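Local coordinates for FYVE, RhoGEF and PH domain-containing protein 5 (Homo sapiens, PDB 3MPX) that activates the small GTPase CDC42 by exchanging its bound GDP for GTP through its DH domain, which is followed by a PH domain, at residues Y37-Q42 with I82-Q87; F110-E114 with G199-I204; L167-Q171 with M215-L221; F174-V178 with L221-H226. All blocks are in the same frame, centred on the assembly; numbering follows the deposited sequence.

Contact 1 (Y37-Q42 with I82-Q87)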
loop_
_atom_site.group_PDB
_atom_site.type_symbol
_atom_site.label_atom_id
_atom_site.label_comp_id
_atom_site.label_asym_id
_atom_site.label_seq_id
_atom_site.Cartn_x
_atom_site.Cartn_y
_atom_site.Cartn_z
ATOM N N TYR A 37 -8.904 -9.611 3.511
ATOM C CA TYR A 37 -8.526 -9.505 2.109
ATOM C C TYR A 37 -9.353 -10.441 1.235
ATOM O O TYR A 37 -9.760 -10.052 0.133
ATOM C CB TYR A 37 -7.033 -9.800 1.953
ATOM C CG TYR A 37 -6.511 -9.639 0.544
ATOM C CD1 TYR A 37 -6.501 -8.390 -0.082
ATOM C CD2 TYR A 37 -6.010 -10.731 -0.164
ATOM C CE1 TYR A 37 -6.014 -8.235 -1.383
ATOM C CE2 TYR A 37 -5.498 -10.583 -1.455
ATOM C CZ TYR A 37 -5.502 -9.334 -2.058
ATOM O OH TYR A 37 -4.977 -9.176 -3.312
ATOM N N VAL A 38 -9.602 -11.668 1.731
ATOM C CA VAL A 38 -10.377 -12.713 1.057
ATOM C C VAL A 38 -11.858 -12.289 1.010
ATOM O O VAL A 38 -12.510 -12.460 -0.019
ATOM C CB VAL A 38 -10.132 -14.089 1.711
ATOM C CG1 VAL A 38 -11.133 -15.128 1.226
ATOM C CG2 VAL A 38 -8.710 -14.554 1.433
ATOM N N GLU A 39 -12.344 -11.648 2.088
ATOM C CA GLU A 39 -13.688 -11.072 2.208
ATOM C C GLU A 39 -13.823 -9.951 1.150
ATOM O O GLU A 39 -14.849 -9.841 0.478
ATOM C CB GLU A 39 -13.861 -10.508 3.640
ATOM C CG GLU A 39 -15.097 -9.644 3.889
ATOM C CD GLU A 39 -16.379 -10.342 4.310
ATOM O OE1 GLU A 39 -17.383 -9.627 4.538
ATOM O OE2 GLU A 39 -16.389 -11.592 4.413
HETATM N N MSE A 40 -12.767 -9.150 0.991
HETATM C CA MSE A 40 -12.715 -8.060 0.043
HETATM C C MSE A 40 -12.673 -8.582 -1.379
HETATM O O MSE A 40 -13.367 -8.033 -2.234
HETATM C CB MSE A 40 -11.511 -7.158 0.349
HETATM C CG MSE A 40 -11.484 -5.879 -0.470
HETATM SE SE MSE A 40 -10.588 -6.162 -2.182
HETATM C CE MSE A 40 -8.753 -5.888 -1.604
ATOM N N LEU A 41 -11.878 -9.635 -1.644
ATOM C CA LEU A 41 -11.784 -10.187 -2.999
ATOM C C LEU A 41 -13.082 -10.840 -3.429
ATOM O O LEU A 41 -13.392 -10.831 -4.620
ATOM C CB LEU A 41 -10.618 -11.175 -3.181
ATOM C CG LEU A 41 -9.188 -10.648 -3.075
ATOM C CD1 LEU A 41 -8.238 -11.784 -3.150
ATOM C CD2 LEU A 41 -8.866 -9.660 -4.173
ATOM N N GLN A 42 -13.834 -11.387 -2.449
ATOM C CA GLN A 42 -15.131 -12.050 -2.572
ATOM C C GLN A 42 -16.125 -11.067 -3.179
ATOM O O GLN A 42 -16.571 -11.284 -4.305
ATOM C CB GLN A 42 -15.605 -12.520 -1.178
ATOM C CG GLN A 42 -16.830 -13.432 -1.156
ATOM C CD GLN A 42 -16.468 -14.896 -1.227
ATOM O OE1 GLN A 42 -17.093 -15.676 -1.966
ATOM N NE2 GLN A 42 -15.462 -15.314 -0.450
ATOM N N ILE A 82 -7.271 -14.703 -8.670
ATOM C CA ILE A 82 -6.635 -14.129 -7.481
ATOM C C ILE A 82 -7.452 -14.509 -6.263
ATOM O O ILE A 82 -6.884 -15.006 -5.303
ATOM C CB ILE A 82 -6.372 -12.600 -7.601
ATOM C CG1 ILE A 82 -5.266 -12.318 -8.637
ATOM C CG2 ILE A 82 -6.014 -11.964 -6.239
ATOM C CD1 ILE A 82 -5.444 -11.002 -9.465
ATOM N N HIS A 83 -8.778 -14.346 -6.326
ATOM C CA HIS A 83 -9.682 -14.726 -5.239
ATOM C C HIS A 83 -9.433 -16.187 -4.766
ATOM O O HIS A 83 -9.297 -16.431 -3.562
ATOM C CB HIS A 83 -11.143 -14.523 -5.662
ATOM C CG HIS A 83 -12.136 -14.923 -4.612
ATOM N ND1 HIS A 83 -13.255 -15.664 -4.931
ATOM C CD2 HIS A 83 -12.136 -14.689 -3.276
ATOM C CE1 HIS A 83 -13.900 -15.857 -3.791
ATOM N NE2 HIS A 83 -13.266 -15.292 -2.766
ATOM N N ASP A 84 -9.318 -17.128 -5.729
ATOM C CA ASP A 84 -9.096 -18.540 -5.490
ATOM C C ASP A 84 -7.747 -18.775 -4.860
ATOM O O ASP A 84 -7.646 -19.603 -3.939
ATOM C CB ASP A 84 -9.248 -19.343 -6.796
ATOM C CG ASP A 84 -10.664 -19.404 -7.376
ATOM O OD1 ASP A 84 -11.643 -19.170 -6.611
ATOM O OD2 ASP A 84 -10.801 -19.709 -8.590
ATOM N N LEU A 85 -6.719 -18.014 -5.312
ATOM C CA LEU A 85 -5.352 -18.111 -4.799
ATOM C C LEU A 85 -5.323 -17.795 -3.316
ATOM O O LEU A 85 -4.767 -18.577 -2.540
ATOM C CB LEU A 85 -4.375 -17.209 -5.595
ATOM C CG LEU A 85 -3.100 -16.701 -4.893
ATOM C CD1 LEU A 85 -2.059 -17.793 -4.717
ATOM C CD2 LEU A 85 -2.513 -15.511 -5.618
ATOM N N HIS A 86 -5.969 -16.683 -2.927
ATOM C CA HIS A 86 -6.009 -16.194 -1.562
ATOM C C HIS A 86 -6.979 -16.992 -0.694
ATOM O O HIS A 86 -6.682 -17.208 0.492
ATOM C CB HIS A 86 -6.256 -14.689 -1.545
ATOM C CG HIS A 86 -5.088 -13.950 -2.128
ATOM N ND1 HIS A 86 -3.971 -13.652 -1.370
ATOM C CD2 HIS A 86 -4.852 -13.583 -3.405
ATOM C CE1 HIS A 86 -3.128 -13.053 -2.194
ATOM N NE2 HIS A 86 -3.609 -13.006 -3.429
ATOM N N GLN A 87 -8.074 -17.525 -1.288
ATOM C CA GLN A 87 -8.978 -18.422 -0.555
ATOM C C GLN A 87 -8.148 -19.631 -0.030
ATOM O O GLN A 87 -8.265 -19.974 1.144
ATOM C CB GLN A 87 -10.136 -18.908 -1.441
ATOM C CG GLN A 87 -11.389 -18.063 -1.297
ATOM C CD GLN A 87 -12.514 -18.521 -2.199
ATOM O OE1 GLN A 87 -12.356 -18.705 -3.418
ATOM N NE2 GLN A 87 -13.701 -18.655 -1.625
#
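Tyr37 meets His86 in a T-shaped, edge-to-face pair: the tyrosine turns its CE2 edge onto the middle of the imidazole face, with ring centroids 4.7 Å apart and planes at 83°. With its CG anti to the backbone N (chi1 -177°), Tyr37 sends the ring across the gap between the two helices. Apolar contacts flank the pair. Leu41 CD1 lies 3.8 Å from Ile82 CG2 and touches the His86 ring obliquely, while Val38 CG2 rests 3.9 Å from His86 CB; compact, branched residues suit this buried seam. Toward solvent, the exposed Gln42 sets its CA over the face of the His83 ring in a CH-pi contact, 4.1 Å from the centroid. No hydrogen bond joins these nearly antiparallel helices, whose axes pass 9.4 Å apart. Tyr37 OH and the nitrogens of His86 find partners outside the two segments: the hydroxyl bonds to Val169 O, ND1 to Glu34 and NE2 to His120. An alanine in place of His86 would take away the face that receives the tyrosine edge and is likely to leave Glu34 and His120 without their shared partner. The chemistry implies a buried interface held by rings and methyls, with these three polar atoms satisfied from outside it.

Contact 2 (F110-E114 with G199-I204)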
loop_
_atom_site.group_PDB
_atom_site.type_symbol
_atom_site.label_atom_id
_atom_site.label_comp_id
_atom_site.label_asym_id
_atom_site.label_seq_id
_atom_site.Cartn_x
_atom_site.Cartn_y
_atom_site.Cartn_z
ATOM N N PHE A 110 3.699 -19.492 0.733
ATOM C CA PHE A 110 3.894 -18.590 -0.398
ATOM C C PHE A 110 4.684 -19.281 -1.528
ATOM O O PHE A 110 4.254 -19.243 -2.679
ATOM C CB PHE A 110 4.542 -17.268 0.045
ATOM C CG PHE A 110 3.733 -16.504 1.068
ATOM C CD1 PHE A 110 2.815 -15.541 0.675
ATOM C CD2 PHE A 110 3.901 -16.738 2.434
ATOM C CE1 PHE A 110 2.073 -14.827 1.626
ATOM C CE2 PHE A 110 3.165 -16.015 3.383
ATOM C CZ PHE A 110 2.249 -15.073 2.969
ATOM N N LEU A 111 5.795 -19.943 -1.180
ATOM C CA LEU A 111 6.691 -20.709 -2.061
ATOM C C LEU A 111 5.942 -21.741 -2.908
ATOM O O LEU A 111 6.260 -21.943 -4.091
ATOM C CB LEU A 111 7.716 -21.484 -1.212
ATOM C CG LEU A 111 8.724 -20.720 -0.376
ATOM C CD1 LEU A 111 9.550 -21.693 0.417
ATOM C CD2 LEU A 111 9.653 -19.870 -1.238
ATOM N N ALA A 112 4.979 -22.426 -2.282
ATOM C CA ALA A 112 4.173 -23.464 -2.915
ATOM C C ALA A 112 3.291 -22.891 -4.050
ATOM O O ALA A 112 2.868 -23.636 -4.943
ATOM C CB ALA A 112 3.299 -24.124 -1.858
ATOM N N ARG A 113 3.035 -21.560 -3.994
ATOM C CA ARG A 113 2.150 -20.817 -4.862
ATOM C C ARG A 113 2.898 -19.839 -5.801
ATOM O O ARG A 113 2.545 -18.665 -5.894
ATOM C CB ARG A 113 1.098 -20.104 -3.994
ATOM C CG ARG A 113 0.088 -21.075 -3.410
ATOM C CD ARG A 113 -0.439 -20.681 -2.047
ATOM N NE ARG A 113 -1.486 -21.597 -1.566
ATOM C CZ ARG A 113 -1.265 -22.662 -0.794
ATOM N NH1 ARG A 113 -2.271 -23.435 -0.417
ATOM N NH2 ARG A 113 -0.034 -22.966 -0.404
ATOM N N GLU A 114 3.887 -20.336 -6.556
ATOM C CA GLU A 114 4.600 -19.495 -7.515
ATOM C C GLU A 114 3.659 -19.136 -8.682
ATOM O O GLU A 114 3.527 -17.959 -9.001
ATOM C CB GLU A 114 5.886 -20.174 -7.995
ATOM C CG GLU A 114 6.839 -19.227 -8.701
ATOM C CD GLU A 114 8.161 -19.859 -9.088
ATOM O OE1 GLU A 114 8.191 -20.622 -10.082
ATOM O OE2 GLU A 114 9.163 -19.608 -8.379
ATOM N N GLY A 199 12.976 -16.736 0.525
ATOM C CA GLY A 199 12.477 -17.258 -0.739
ATOM C C GLY A 199 11.120 -16.701 -1.101
ATOM O O GLY A 199 10.898 -16.328 -2.255
ATOM N N ALA A 200 10.203 -16.627 -0.102
ATOM C CA ALA A 200 8.864 -16.030 -0.234
ATOM C C ALA A 200 8.998 -14.529 -0.460
ATOM O O ALA A 200 8.183 -13.928 -1.163
ATOM C CB ALA A 200 8.054 -16.280 1.024
ATOM N N LEU A 201 10.052 -13.932 0.094
ATOM C CA LEU A 201 10.269 -12.504 -0.071
ATOM C C LEU A 201 10.748 -12.160 -1.455
ATOM O O LEU A 201 10.364 -11.116 -1.989
ATOM C CB LEU A 201 11.212 -11.936 0.994
ATOM C CG LEU A 201 10.493 -11.475 2.259
ATOM C CD1 LEU A 201 11.466 -11.280 3.416
ATOM C CD2 LEU A 201 9.666 -10.245 1.987
ATOM N N SER A 202 11.567 -13.033 -2.043
ATOM C CA SER A 202 12.104 -12.798 -3.374
ATOM C C SER A 202 11.038 -13.129 -4.434
ATOM O O SER A 202 10.947 -12.431 -5.459
ATOM C CB SER A 202 13.403 -13.572 -3.581
ATOM O OG SER A 202 13.139 -14.943 -3.795
ATOM N N LEU A 203 10.198 -14.146 -4.137
ATOM C CA LEU A 203 9.087 -14.594 -4.977
ATOM C C LEU A 203 8.099 -13.434 -5.131
ATOM O O LEU A 203 7.665 -13.163 -6.241
ATOM C CB LEU A 203 8.414 -15.853 -4.342
ATOM C CG LEU A 203 7.267 -16.553 -5.105
ATOM C CD1 LEU A 203 7.243 -18.047 -4.834
ATOM C CD2 LEU A 203 5.902 -16.001 -4.695
ATOM N N ILE A 204 7.763 -12.743 -4.032
ATOM C CA ILE A 204 6.823 -11.614 -4.035
ATOM C C ILE A 204 7.479 -10.398 -4.657
ATOM O O ILE A 204 6.788 -9.629 -5.325
ATOM C CB ILE A 204 6.269 -11.323 -2.604
ATOM C CG1 ILE A 204 5.290 -12.424 -2.158
ATOM C CG2 ILE A 204 5.602 -9.938 -2.489
ATOM C CD1 ILE A 204 5.256 -12.602 -0.650
#
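Phe110 and Leu111 pack against Ala200, Leu203 and Ile204 in a largely apolar contact between the short, weakly bonded helix 108-111, with the turn that follows it, and the long helix 192-214 of the DH domain. No hydrogen bond crosses it, and it is only partly buried. The backbones come closest where the long helix has its smallest residues: the CA atoms of Leu111 and Ala200 are 5.5 Å apart. Gly199, without a side chain, lets Leu111 CD2 lie on its backbone, 3.5 Å from Gly199 C. Ala200 offers a single methyl, and its CB meets Phe110 CB at 3.8 Å. One turn further on, Leu203 reaches across to the turn after the short helix. Its chi1 of -176° swings the side chain away from its own backbone N and carries CD1 out to that turn, 3.9 Å from Phe110 O and 4.0 Å from Glu114 CB. Glu114, exposed at its end, lends the aliphatic part of its chain. Deeper in, Ile204 CD1 approaches Phe110 CD1 obliquely at 4.0 Å. The phenylalanine ring continues inward to an edge-to-face pair with Tyr176 of helix 162-184, and Phe117 touches both Phe110 and Leu203. Within helix 192-214, Ser202 OG turns back to Gly199 O, joining Leu203 N on the same face of that carbonyl and keeping the hydroxyl's bond within its own helix. The whole is plain hydrophobic packing of the elongated, all-helical DH (RhoGEF) fold, in which a short connecting helix is laid against the side of a long bundle helix.

Contact 3 (L167-Q171 with M215-L221)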
loop_
_atom_site.group_PDB
_atom_site.type_symbol
_atom_site.label_atom_id
_atom_site.label_comp_id
_atom_site.label_asym_id
_atom_site.label_seq_id
_atom_site.Cartn_x
_atom_site.Cartn_y
_atom_site.Cartn_z
ATOM N N LEU A 167 -6.518 -0.860 -6.473
ATOM C CA LEU A 167 -5.148 -0.743 -5.973
ATOM C C LEU A 167 -5.067 -1.638 -4.729
ATOM O O LEU A 167 -4.015 -2.228 -4.458
ATOM C CB LEU A 167 -4.827 0.707 -5.536
ATOM C CG LEU A 167 -4.834 1.828 -6.580
ATOM C CD1 LEU A 167 -4.769 3.169 -5.903
ATOM C CD2 LEU A 167 -3.655 1.718 -7.527
ATOM N N ARG A 168 -6.202 -1.735 -3.982
ATOM C CA ARG A 168 -6.379 -2.531 -2.768
ATOM C C ARG A 168 -6.052 -4.023 -3.008
ATOM O O ARG A 168 -5.561 -4.683 -2.096
ATOM C CB ARG A 168 -7.794 -2.336 -2.193
ATOM C CG ARG A 168 -7.892 -1.222 -1.158
ATOM C CD ARG A 168 -9.326 -0.821 -0.917
ATOM N NE ARG A 168 -9.537 0.619 -1.107
ATOM C CZ ARG A 168 -10.721 1.225 -1.036
ATOM N NH1 ARG A 168 -11.822 0.524 -0.779
ATOM N NH2 ARG A 168 -10.815 2.536 -1.222
ATOM N N VAL A 169 -6.260 -4.522 -4.244
ATOM C CA VAL A 169 -5.898 -5.875 -4.678
ATOM C C VAL A 169 -4.358 -5.995 -4.685
ATOM O O VAL A 169 -3.820 -6.829 -3.968
ATOM C CB VAL A 169 -6.543 -6.215 -6.056
ATOM C CG1 VAL A 169 -5.927 -7.454 -6.716
ATOM C CG2 VAL A 169 -8.056 -6.361 -5.924
ATOM N N VAL A 170 -3.663 -5.122 -5.450
ATOM C CA VAL A 170 -2.204 -5.056 -5.644
ATOM C C VAL A 170 -1.447 -4.656 -4.345
ATOM O O VAL A 170 -0.252 -4.913 -4.217
ATOM C CB VAL A 170 -1.912 -4.056 -6.801
ATOM C CG1 VAL A 170 -0.426 -3.997 -7.170
ATOM C CG2 VAL A 170 -2.762 -4.362 -8.022
ATOM N N GLN A 171 -2.127 -3.983 -3.430
ATOM C CA GLN A 171 -1.546 -3.502 -2.184
ATOM C C GLN A 171 -1.166 -4.668 -1.213
ATOM O O GLN A 171 -0.155 -4.570 -0.503
ATOM C CB GLN A 171 -2.516 -2.479 -1.563
ATOM C CG GLN A 171 -2.347 -2.177 -0.091
ATOM C CD GLN A 171 -3.484 -1.328 0.382
ATOM O OE1 GLN A 171 -3.362 -0.117 0.458
ATOM N NE2 GLN A 171 -4.629 -1.938 0.662
HETATM N N MSE A 215 2.790 0.065 -13.511
HETATM C CA MSE A 215 1.649 0.773 -12.936
HETATM C C MSE A 215 2.066 2.176 -12.562
HETATM O O MSE A 215 3.059 2.356 -11.838
HETATM C CB MSE A 215 1.150 0.068 -11.683
HETATM C CG MSE A 215 0.203 -1.069 -11.942
HETATM SE SE MSE A 215 -0.383 -1.866 -10.241
HETATM C CE MSE A 215 -1.192 -0.288 -9.351
ATOM N N GLU A 216 1.303 3.176 -13.026
ATOM C CA GLU A 216 1.605 4.569 -12.703
ATOM C C GLU A 216 1.481 4.842 -11.163
ATOM O O GLU A 216 2.140 5.749 -10.647
ATOM C CB GLU A 216 0.723 5.521 -13.533
ATOM N N GLN A 217 0.714 4.005 -10.436
ATOM C CA GLN A 217 0.502 4.162 -9.004
ATOM C C GLN A 217 1.279 3.140 -8.126
ATOM O O GLN A 217 1.202 3.210 -6.890
ATOM C CB GLN A 217 -1.007 4.110 -8.703
ATOM C CG GLN A 217 -1.775 5.392 -9.055
ATOM C CD GLN A 217 -1.336 6.624 -8.265
ATOM O OE1 GLN A 217 -1.034 7.686 -8.839
ATOM N NE2 GLN A 217 -1.286 6.514 -6.933
ATOM N N GLY A 218 2.032 2.240 -8.765
ATOM C CA GLY A 218 2.819 1.199 -8.103
ATOM C C GLY A 218 3.876 1.697 -7.136
ATOM O O GLY A 218 3.945 1.205 -6.005
ATOM N N GLU A 219 4.721 2.673 -7.570
ATOM C CA GLU A 219 5.794 3.231 -6.723
ATOM C C GLU A 219 5.212 3.944 -5.513
ATOM O O GLU A 219 5.672 3.719 -4.395
ATOM C CB GLU A 219 6.736 4.156 -7.513
ATOM N N ASN A 220 4.142 4.730 -5.730
ATOM C CA ASN A 220 3.431 5.441 -4.668
ATOM C C ASN A 220 2.722 4.492 -3.701
ATOM O O ASN A 220 2.794 4.717 -2.481
ATOM C CB ASN A 220 2.443 6.460 -5.222
ATOM C CG ASN A 220 2.228 7.566 -4.233
ATOM O OD1 ASN A 220 3.121 8.393 -4.002
ATOM N ND2 ASN A 220 1.092 7.544 -3.551
ATOM N N LEU A 221 2.054 3.433 -4.240
ATOM C CA LEU A 221 1.363 2.423 -3.439
ATOM C C LEU A 221 2.357 1.776 -2.475
ATOM O O LEU A 221 2.038 1.586 -1.302
ATOM C CB LEU A 221 0.675 1.352 -4.329
ATOM C CG LEU A 221 -0.158 0.264 -3.603
ATOM C CD1 LEU A 221 -1.196 0.877 -2.660
ATOM C CD2 LEU A 221 -0.860 -0.652 -4.590
#
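Leu221 is the main bump of this contact, and it enters a hollow on helix 162-184 lined by Leu167, Val170 and Gln171. Its two methyls divide the work. CD2 settles over the backbone, 3.5 Å from Leu167 O and 3.7 Å from Gln171 N, while CD1 lies 3.8 Å from Gln171 CB, the two side chains crossing at about a right angle. Leucine suits the site because its forked end covers both the helix backbone and the aliphatic base of the glutamine. With an alanine here, the hollow between Leu167 and Gln171 is likely to stay unfilled, and Gln171 CB would lack its methyl neighbour. Further back along the chain, selenomethionine Met215 makes a second bump. It reaches Val170 tip to tip, SE to CG1 at 3.7 Å, and a bend at chi3 (58°) brings its CE to within 3.7 Å of Leu167 CD2. That same leucine methyl touches Gln217 CB, so Leu167 projects between Met215 and Gln217. Phe127 of helix 117-138 touches both Val170 and Met215. Here the connection after helix 192-214 folds back on the DH bundle, and helix 218-230 starts toward the PH domain, as in the tandem DH-PH arrangement of Rho exchange factors.

Contact 4 (F174-V178 with L221-H226)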
loop_
_atom_site.group_PDB
_atom_site.type_symbol
_atom_site.label_atom_id
_atom_site.label_comp_id
_atom_site.label_asym_id
_atom_site.label_seq_id
_atom_site.Cartn_x
_atom_site.Cartn_y
_atom_site.Cartn_z
ATOM N N PHE A 174 2.530 -5.659 -1.204
ATOM C CA PHE A 174 3.464 -4.814 -0.437
ATOM C C PHE A 174 3.336 -5.100 1.094
ATOM O O PHE A 174 4.317 -4.988 1.834
ATOM C CB PHE A 174 3.277 -3.323 -0.781
ATOM C CG PHE A 174 3.428 -3.011 -2.260
ATOM C CD1 PHE A 174 4.673 -3.074 -2.883
ATOM C CD2 PHE A 174 2.331 -2.624 -3.025
ATOM C CE1 PHE A 174 4.811 -2.791 -4.251
ATOM C CE2 PHE A 174 2.476 -2.338 -4.398
ATOM C CZ PHE A 174 3.716 -2.435 -5.002
ATOM N N GLN A 175 2.141 -5.550 1.527
ATOM C CA GLN A 175 1.830 -5.960 2.883
ATOM C C GLN A 175 2.567 -7.249 3.239
ATOM O O GLN A 175 3.166 -7.316 4.314
ATOM C CB GLN A 175 0.313 -6.099 3.069
ATOM C CG GLN A 175 -0.401 -4.745 3.280
ATOM C CD GLN A 175 -1.910 -4.829 3.197
ATOM O OE1 GLN A 175 -2.516 -5.903 3.227
ATOM N NE2 GLN A 175 -2.558 -3.687 3.070
ATOM N N TYR A 176 2.589 -8.254 2.329
ATOM C CA TYR A 176 3.328 -9.503 2.570
ATOM C C TYR A 176 4.818 -9.156 2.776
ATOM O O TYR A 176 5.413 -9.605 3.746
ATOM C CB TYR A 176 3.190 -10.475 1.397
ATOM C CG TYR A 176 1.826 -11.092 1.166
ATOM C CD1 TYR A 176 1.000 -11.433 2.235
ATOM C CD2 TYR A 176 1.419 -11.465 -0.112
ATOM C CE1 TYR A 176 -0.236 -12.044 2.028
ATOM C CE2 TYR A 176 0.187 -12.079 -0.330
ATOM C CZ TYR A 176 -0.646 -12.345 0.740
ATOM O OH TYR A 176 -1.865 -12.927 0.510
ATOM N N GLN A 177 5.384 -8.286 1.909
ATOM C CA GLN A 177 6.749 -7.768 1.996
ATOM C C GLN A 177 7.038 -7.164 3.361
ATOM O O GLN A 177 7.984 -7.600 4.002
ATOM C CB GLN A 177 6.990 -6.734 0.905
ATOM C CG GLN A 177 7.293 -7.375 -0.445
ATOM C CD GLN A 177 7.555 -6.395 -1.569
ATOM O OE1 GLN A 177 8.218 -6.741 -2.551
ATOM N NE2 GLN A 177 7.025 -5.164 -1.483
ATOM N N VAL A 178 6.193 -6.236 3.854
ATOM C CA VAL A 178 6.432 -5.620 5.172
ATOM C C VAL A 178 6.247 -6.643 6.319
ATOM O O VAL A 178 7.093 -6.691 7.210
ATOM C CB VAL A 178 5.689 -4.272 5.459
ATOM C CG1 VAL A 178 5.882 -3.272 4.336
ATOM C CG2 VAL A 178 4.208 -4.462 5.754
ATOM N N LEU A 221 2.054 3.433 -4.240
ATOM C CA LEU A 221 1.363 2.423 -3.439
ATOM C C LEU A 221 2.357 1.776 -2.475
ATOM O O LEU A 221 2.038 1.586 -1.302
ATOM C CB LEU A 221 0.675 1.352 -4.329
ATOM C CG LEU A 221 -0.158 0.264 -3.603
ATOM C CD1 LEU A 221 -1.196 0.877 -2.660
ATOM C CD2 LEU A 221 -0.860 -0.652 -4.590
ATOM N N GLN A 222 3.579 1.505 -2.963
ATOM C CA GLN A 222 4.651 0.938 -2.166
ATOM C C GLN A 222 5.067 1.913 -1.064
ATOM O O GLN A 222 5.059 1.507 0.096
ATOM C CB GLN A 222 5.849 0.532 -3.051
ATOM C CG GLN A 222 7.095 0.119 -2.261
ATOM C CD GLN A 222 8.054 -0.677 -3.088
ATOM O OE1 GLN A 222 8.289 -1.867 -2.848
ATOM N NE2 GLN A 222 8.649 -0.031 -4.058
ATOM N N LYS A 223 5.395 3.187 -1.409
ATOM C CA LYS A 223 5.805 4.191 -0.412
ATOM C C LYS A 223 4.820 4.255 0.744
ATOM O O LYS A 223 5.237 4.091 1.891
ATOM C CB LYS A 223 5.998 5.592 -1.028
ATOM C CG LYS A 223 7.329 5.775 -1.755
ATOM C CD LYS A 223 7.379 7.047 -2.610
ATOM C CE LYS A 223 6.824 6.905 -4.012
ATOM N NZ LYS A 223 6.342 8.206 -4.559
ATOM N N LEU A 224 3.504 4.377 0.429
ATOM C CA LEU A 224 2.436 4.492 1.420
ATOM C C LEU A 224 2.260 3.222 2.248
ATOM O O LEU A 224 1.936 3.338 3.442
ATOM C CB LEU A 224 1.105 4.945 0.793
ATOM C CG LEU A 224 1.123 6.225 -0.123
ATOM C CD1 LEU A 224 -0.296 6.661 -0.490
ATOM C CD2 LEU A 224 1.927 7.401 0.484
ATOM N N VAL A 225 2.529 2.020 1.664
ATOM C CA VAL A 225 2.408 0.779 2.444
ATOM C C VAL A 225 3.567 0.703 3.468
ATOM O O VAL A 225 3.328 0.399 4.653
ATOM C CB VAL A 225 2.245 -0.510 1.597
ATOM C CG1 VAL A 225 2.404 -1.763 2.457
ATOM C CG2 VAL A 225 0.889 -0.540 0.884
ATOM N N HIS A 226 4.799 1.056 3.031
ATOM C CA HIS A 226 5.960 1.044 3.918
ATOM C C HIS A 226 5.895 2.157 4.988
ATOM O O HIS A 226 6.281 1.894 6.140
ATOM C CB HIS A 226 7.248 1.093 3.113
ATOM C CG HIS A 226 7.537 -0.197 2.416
ATOM N ND1 HIS A 226 8.156 -1.248 3.072
ATOM C CD2 HIS A 226 7.270 -0.574 1.142
ATOM C CE1 HIS A 226 8.245 -2.227 2.179
ATOM N NE2 HIS A 226 7.728 -1.868 1.003
#
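Phe174 makes the tight part of this contact, its ring meeting Gln222 with a face and Leu221 with an edge. Gln222 CB lies over the face in a CH-pi contact, 4.0 Å from the centroid and 25° off the normal, while Leu221 CD2 comes to the edge, 3.7 Å from CE2. A chi1 of -57°, which sets CG opposite the carbonyl carbon, directs the ring at these two residues. Val225 CG1 packs on the base of the side chain, 3.7 Å from Phe174 CB. A flat, wide ring suits a position that must serve two successive residues of the facing helix, and a slim valine fits beside its base. Val178 belongs to the packed part too, its CG1 covering part of one face of the His226 ring. The helices run in broadly the same direction, 40° apart with axes 9.7 Å from each other; this is where helix 218-230, which leads into the PH domain, lies along helix 162-184 of the DH domain. The loose side is polar, formed by the partly exposed Gln177, Gln222 and His226. Gln177 NE2 passes Gln222 OE1 at 3.8 Å without a hydrogen bond, although their amide planes are only 11° apart. The other end of that amide, Gln177 OE1, is hydrogen-bonded to Thr208 of helix 192-214.

From the N terminus, helix 21-59 is followed by helix 66-98, which runs back along it, and contact 1 closes that early loop. Contact 2 opens only afterwards, in series with it, bringing helix 108-111 onto helix 192-214 across 84 intervening residues. Contacts 3 and 4 both start on helix 162-184, between the two segments of contact 2, and end beyond it on the 215-226 region, so each crosses contact 2. They also cross one another, sharing Leu221 with centres about 9 Å apart. Tyr176 of contact 4 also touches contact 2 and lies near His86 of contact 1. Together, contacts 1 and 2 tie up the DH bundle, while contacts 3 and 4 fasten to it the helix leading to the PH domain.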